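Local coordinates for protein yojF (Bacillus subtilis, PDB 1NJH), which is of unknown function, a small Bacillus protein of the DUF1806 family built mainly of antiparallel strands and found here as a two-chain assembly, at residues 11-16 with 60-65; 25-30 with 109-114. One frame throughout, in Å; residues are numbered along the deposited sequence.

Overall arrangement
Interaction 1 sets helix 9-18 against the end of the long strand 45-63 and is partly open to solvent; interaction 2 joins strands 24-32 and 106-113 and is largely buried. The centre of interaction 1 lies about 10 Å from the centre of the chain, that of interaction 2 about 5 Å. Their chemistry follows their place. In 11-16 with 60-65 a single glutamine supplies both direct hydrogen bonds, beside a small aliphatic patch, whereas 25-30 with 109-114 is held by a regular ladder of six backbone bonds. Strands 45-63 and 24-32 are neighbours in one sheet, and the two contacts meet where Leu-16 CD2 lies 3.8 Å from Ile-112 CD1, which links the helix to the apolar face of the ladder.

Interaction 1: 11-16 with 60-65; sequences DVQASL and AKIKGN
Gln-13 OE1 is gripped by two donors: the backbone N of Ile-62 at 3.1 Å, tilted slightly from the carbonyl plane, and a water that also donates to Ile-62 O. The other arm of the same amide points NE2 at Ala-60 O, 3.0 Å away, in a nearly straight bond (177°) that stays in the glutamine's own plane but reaches Ala-60 O from above its carbonyl plane. One side chain thus serves the N-H and C=O of residues two apart, much as a residue of a parallel neighbouring strand would, and an amide, with acceptor and donor side by side, suits the task. A bend at chi2 (64°) brings the amide round to the strand, and Glu-17 OE2 takes a further bond from NE2. With an alanine here in place of Gln-13, Ile-62 N and Ala-60 O would probably lose these partners, and the water would keep Ile-62 O but lose its acceptor on the helix.

Beside the amide lies an aliphatic patch. Ile-62 swings CG1 away from its backbone N (chi1 173°), carrying CD1 to 3.7 Å from Val-12 CG1, and the two side chains cross at about a right angle. Leu-16 CB rests on the methyl of Ala-60, CB to CB 3.9 Å, with no longer side chain between helix and strand there. Leu-16 CD1 lies 4.2 Å from Ile-62 CB.

Helix and strand run nearly antiparallel, their axes 7.9 Å apart. Strand 68-74 pairs with 60-63 through Gly-71 and Arg-69, Ile-7 touches both Val-12 and Ile-62, and the helix also packs on Met-97 and Leu-95 of strand 95-101.

Interaction 2: 25-30 with 109-114; sequences YIHLET and SLQISE
Leu-28 and Leu-110 form a non-hydrogen-bonded pair, and both turn CG away from the backbone N (chi1 177° and 175°) with the same bend at chi2. Facing each other with these torsions, Leu-28 CD1 and Leu-110 CD1 meet at 3.8 Å. Leu-110 CD1 also lies 3.8 Å from Ile-26 CG2, a branch likewise anti to its own N, so one methyl touches two partners. With Ile-112 these branched residues suit the buried apolar face, where Ala-81, Val-70 and Leu-72 pack on them.

The other face is more polar. His-27 and Gln-111 lie side by side and point the same way, ring and amide planes 52° apart; Gln-111 OE1 comes within 4.0 Å of His-27 CB. The imidazole meets Tyr-49 edge-to-face, and its ND1 is buried with no partner in the model. Tyr-25 turns its ring edge to the carbonyls of Ser-113 and Glu-114, CD1 lying 3.6 Å from Glu-114 O.

Backbone bonds link Tyr-25 with Ser-113, His-27 with Gln-111 and Glu-29 with Ser-109 in both directions, the shortest, Tyr-25 N to Ser-113 O, being 2.7 Å. Paired N-H and C=O groups and alternating faces mark a regular antiparallel ladder, here joining strands distant in sequence within the antiparallel sheet.

Interaction 1: 11-16 with 60-65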
# COMPACT_ATOMS: atom_id res chain seq x y z
N ASP A 11 15.79 -15.00 9.96
CA ASP A 11 16.68 -14.17 9.14
C ASP A 11 15.95 -12.90 8.71
O ASP A 11 16.53 -11.82 8.70
CB ASP A 11 17.15 -14.95 7.89
CG ASP A 11 18.37 -14.30 7.21
OD1 ASP A 11 18.43 -14.30 5.96
OD2 ASP A 11 19.28 -13.79 7.92
N VAL A 12 14.67 -13.04 8.35
CA VAL A 12 13.88 -11.88 7.94
C VAL A 12 13.72 -10.94 9.14
O VAL A 12 13.89 -9.73 9.01
CB VAL A 12 12.48 -12.29 7.44
CG1 VAL A 12 11.62 -11.04 7.25
CG2 VAL A 12 12.59 -13.03 6.13
N GLN A 13 13.41 -11.52 10.30
CA GLN A 13 13.25 -10.72 11.51
C GLN A 13 14.52 -9.93 11.78
O GLN A 13 14.47 -8.75 12.09
CB GLN A 13 12.94 -11.61 12.72
CG GLN A 13 12.76 -10.82 14.00
CD GLN A 13 11.56 -9.88 13.95
OE1 GLN A 13 10.46 -10.27 13.56
NE2 GLN A 13 11.77 -8.63 14.36
N ALA A 14 15.67 -10.59 11.65
CA ALA A 14 16.94 -9.91 11.88
C ALA A 14 17.13 -8.79 10.86
O ALA A 14 17.66 -7.73 11.18
CB ALA A 14 18.09 -10.91 11.78
N SER A 15 16.70 -9.02 9.63
CA SER A 15 16.83 -8.02 8.58
C SER A 15 15.91 -6.82 8.82
O SER A 15 16.29 -5.66 8.59
CB SER A 15 16.51 -8.65 7.22
OG SER A 15 16.70 -7.72 6.16
N LEU A 16 14.69 -7.09 9.30
CA LEU A 16 13.75 -6.01 9.57
C LEU A 16 14.28 -5.09 10.67
O LEU A 16 14.23 -3.87 10.55
CB LEU A 16 12.38 -6.56 9.98
CG LEU A 16 11.55 -7.32 8.94
CD1 LEU A 16 10.37 -8.02 9.63
CD2 LEU A 16 11.01 -6.37 7.87
N ALA A 60 9.03 -3.88 14.41
CA ALA A 60 8.80 -4.68 13.22
C ALA A 60 8.78 -6.14 13.60
O ALA A 60 9.59 -6.59 14.41
CB ALA A 60 9.91 -4.42 12.18
N LYS A 61 7.86 -6.89 13.01
CA LYS A 61 7.77 -8.30 13.30
C LYS A 61 7.21 -9.13 12.17
O LYS A 61 6.24 -8.73 11.51
CB LYS A 61 6.92 -8.52 14.56
CG LYS A 61 6.80 -9.97 14.99
CD LYS A 61 6.22 -10.07 16.39
CE LYS A 61 6.07 -11.53 16.85
NZ LYS A 61 7.36 -12.26 16.89
N ILE A 62 7.83 -10.27 11.91
CA ILE A 62 7.32 -11.19 10.91
C ILE A 62 6.69 -12.30 11.73
O ILE A 62 7.30 -12.79 12.69
CB ILE A 62 8.42 -11.74 9.97
CG1 ILE A 62 7.82 -12.82 9.06
CG2 ILE A 62 9.61 -12.25 10.79
CD1 ILE A 62 8.72 -13.21 7.90
N LYS A 63 5.46 -12.66 11.39
CA LYS A 63 4.71 -13.70 12.11
C LYS A 63 4.16 -14.77 11.19
O LYS A 63 4.09 -14.61 9.97
CB LYS A 63 3.54 -13.08 12.88
CG LYS A 63 3.93 -12.02 13.90
CD LYS A 63 2.71 -11.53 14.67
CE LYS A 63 3.07 -10.39 15.62
NZ LYS A 63 1.93 -9.99 16.49
N GLY A 64 3.73 -15.88 11.80
CA GLY A 64 3.18 -16.98 11.04
C GLY A 64 4.18 -18.10 10.86
O GLY A 64 5.32 -17.99 11.29
N ASN A 65 3.74 -19.18 10.22
CA ASN A 65 4.61 -20.32 9.99
C ASN A 65 4.68 -20.67 8.51
O ASN A 65 5.24 -21.71 8.13
CB ASN A 65 4.11 -21.53 10.79
CG ASN A 65 4.20 -21.30 12.29
OD1 ASN A 65 5.29 -21.24 12.86
ND2 ASN A 65 3.05 -21.17 12.94
O HOH W 1 9.72 -12.79 14.34

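Interaction 2: 25-30 with 109-114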
# COMPACT_ATOMS: atom_id res chain seq x y z
N TYR A 25 13.04 3.52 2.43
CA TYR A 25 12.05 3.61 1.36
C TYR A 25 11.33 2.28 1.27
O TYR A 25 11.94 1.23 1.40
CB TYR A 25 12.74 3.92 0.03
CG TYR A 25 13.30 5.32 -0.03
CD1 TYR A 25 14.57 5.60 0.46
CD2 TYR A 25 12.54 6.36 -0.54
CE1 TYR A 25 15.07 6.89 0.44
CE2 TYR A 25 13.03 7.66 -0.56
CZ TYR A 25 14.30 7.92 -0.07
OH TYR A 25 14.81 9.20 -0.11
N ILE A 26 10.03 2.34 1.01
CA ILE A 26 9.25 1.13 0.90
C ILE A 26 8.50 0.99 -0.43
O ILE A 26 8.03 1.98 -1.02
CB ILE A 26 8.22 1.08 2.09
CG1 ILE A 26 8.99 0.89 3.41
CG2 ILE A 26 7.17 -0.01 1.86
CD1 ILE A 26 8.15 0.60 4.59
N HIS A 27 8.46 -0.25 -0.92
CA HIS A 27 7.68 -0.57 -2.09
C HIS A 27 6.69 -1.62 -1.58
O HIS A 27 7.11 -2.63 -1.00
CB HIS A 27 8.52 -1.20 -3.21
CG HIS A 27 7.73 -1.47 -4.44
ND1 HIS A 27 7.09 -2.68 -4.67
CD2 HIS A 27 7.37 -0.66 -5.47
CE1 HIS A 27 6.38 -2.59 -5.79
NE2 HIS A 27 6.54 -1.38 -6.29
N LEU A 28 5.39 -1.39 -1.76
CA LEU A 28 4.35 -2.32 -1.33
C LEU A 28 3.37 -2.38 -2.46
O LEU A 28 2.78 -1.37 -2.84
CB LEU A 28 3.66 -1.82 -0.06
CG LEU A 28 2.51 -2.70 0.44
CD1 LEU A 28 3.02 -4.08 0.81
CD2 LEU A 28 1.84 -2.02 1.63
N GLU A 29 3.18 -3.58 -3.00
CA GLU A 29 2.31 -3.74 -4.16
C GLU A 29 1.54 -5.06 -4.13
O GLU A 29 2.04 -6.08 -3.65
CB GLU A 29 3.21 -3.67 -5.42
CG GLU A 29 2.56 -4.09 -6.74
CD GLU A 29 3.50 -3.96 -7.94
OE1 GLU A 29 4.74 -3.99 -7.76
OE2 GLU A 29 3.01 -3.83 -9.09
N THR A 30 0.32 -5.02 -4.64
CA THR A 30 -0.54 -6.21 -4.73
C THR A 30 -1.05 -6.27 -6.17
O THR A 30 -1.46 -5.27 -6.74
CB THR A 30 -1.75 -6.17 -3.75
OG1 THR A 30 -2.51 -4.97 -3.93
CG2 THR A 30 -1.28 -6.24 -2.33
N SER A 109 4.11 -7.98 -2.81
CA SER A 109 5.52 -7.65 -2.72
C SER A 109 5.72 -6.55 -1.70
O SER A 109 4.98 -5.57 -1.70
CB SER A 109 6.03 -7.19 -4.10
OG SER A 109 7.33 -6.64 -4.01
N LEU A 110 6.69 -6.74 -0.80
CA LEU A 110 7.05 -5.73 0.20
C LEU A 110 8.57 -5.67 0.14
O LEU A 110 9.24 -6.69 0.32
CB LEU A 110 6.59 -6.11 1.62
CG LEU A 110 7.05 -5.11 2.71
CD1 LEU A 110 6.47 -3.72 2.48
CD2 LEU A 110 6.64 -5.65 4.11
N GLN A 111 9.10 -4.49 -0.16
CA GLN A 111 10.54 -4.29 -0.27
C GLN A 111 10.96 -3.07 0.55
O GLN A 111 10.26 -2.05 0.57
CB GLN A 111 10.91 -4.08 -1.74
CG GLN A 111 10.30 -5.09 -2.72
CD GLN A 111 10.85 -4.91 -4.13
OE1 GLN A 111 11.21 -3.80 -4.52
NE2 GLN A 111 10.91 -5.98 -4.90
N ILE A 112 12.12 -3.16 1.20
CA ILE A 112 12.65 -2.10 2.05
C ILE A 112 14.09 -1.79 1.64
O ILE A 112 14.89 -2.71 1.48
CB ILE A 112 12.64 -2.57 3.54
CG1 ILE A 112 11.22 -3.02 3.91
CG2 ILE A 112 13.14 -1.45 4.45
CD1 ILE A 112 11.06 -3.63 5.30
N SER A 113 14.40 -0.51 1.49
CA SER A 113 15.73 -0.07 1.08
C SER A 113 16.11 1.26 1.72
O SER A 113 15.25 2.08 2.04
CB SER A 113 15.76 0.08 -0.45
OG SER A 113 17.04 0.50 -0.91
N GLU A 114 17.41 1.48 1.91
CA GLU A 114 17.89 2.72 2.49
C GLU A 114 17.88 3.80 1.41
O GLU A 114 17.93 5.00 1.70
CB GLU A 114 19.30 2.53 3.03
CG GLU A 114 19.43 1.37 4.00
CD GLU A 114 20.85 1.13 4.46
OE1 GLU A 114 21.40 2.00 5.17
OE2 GLU A 114 21.42 0.08 4.11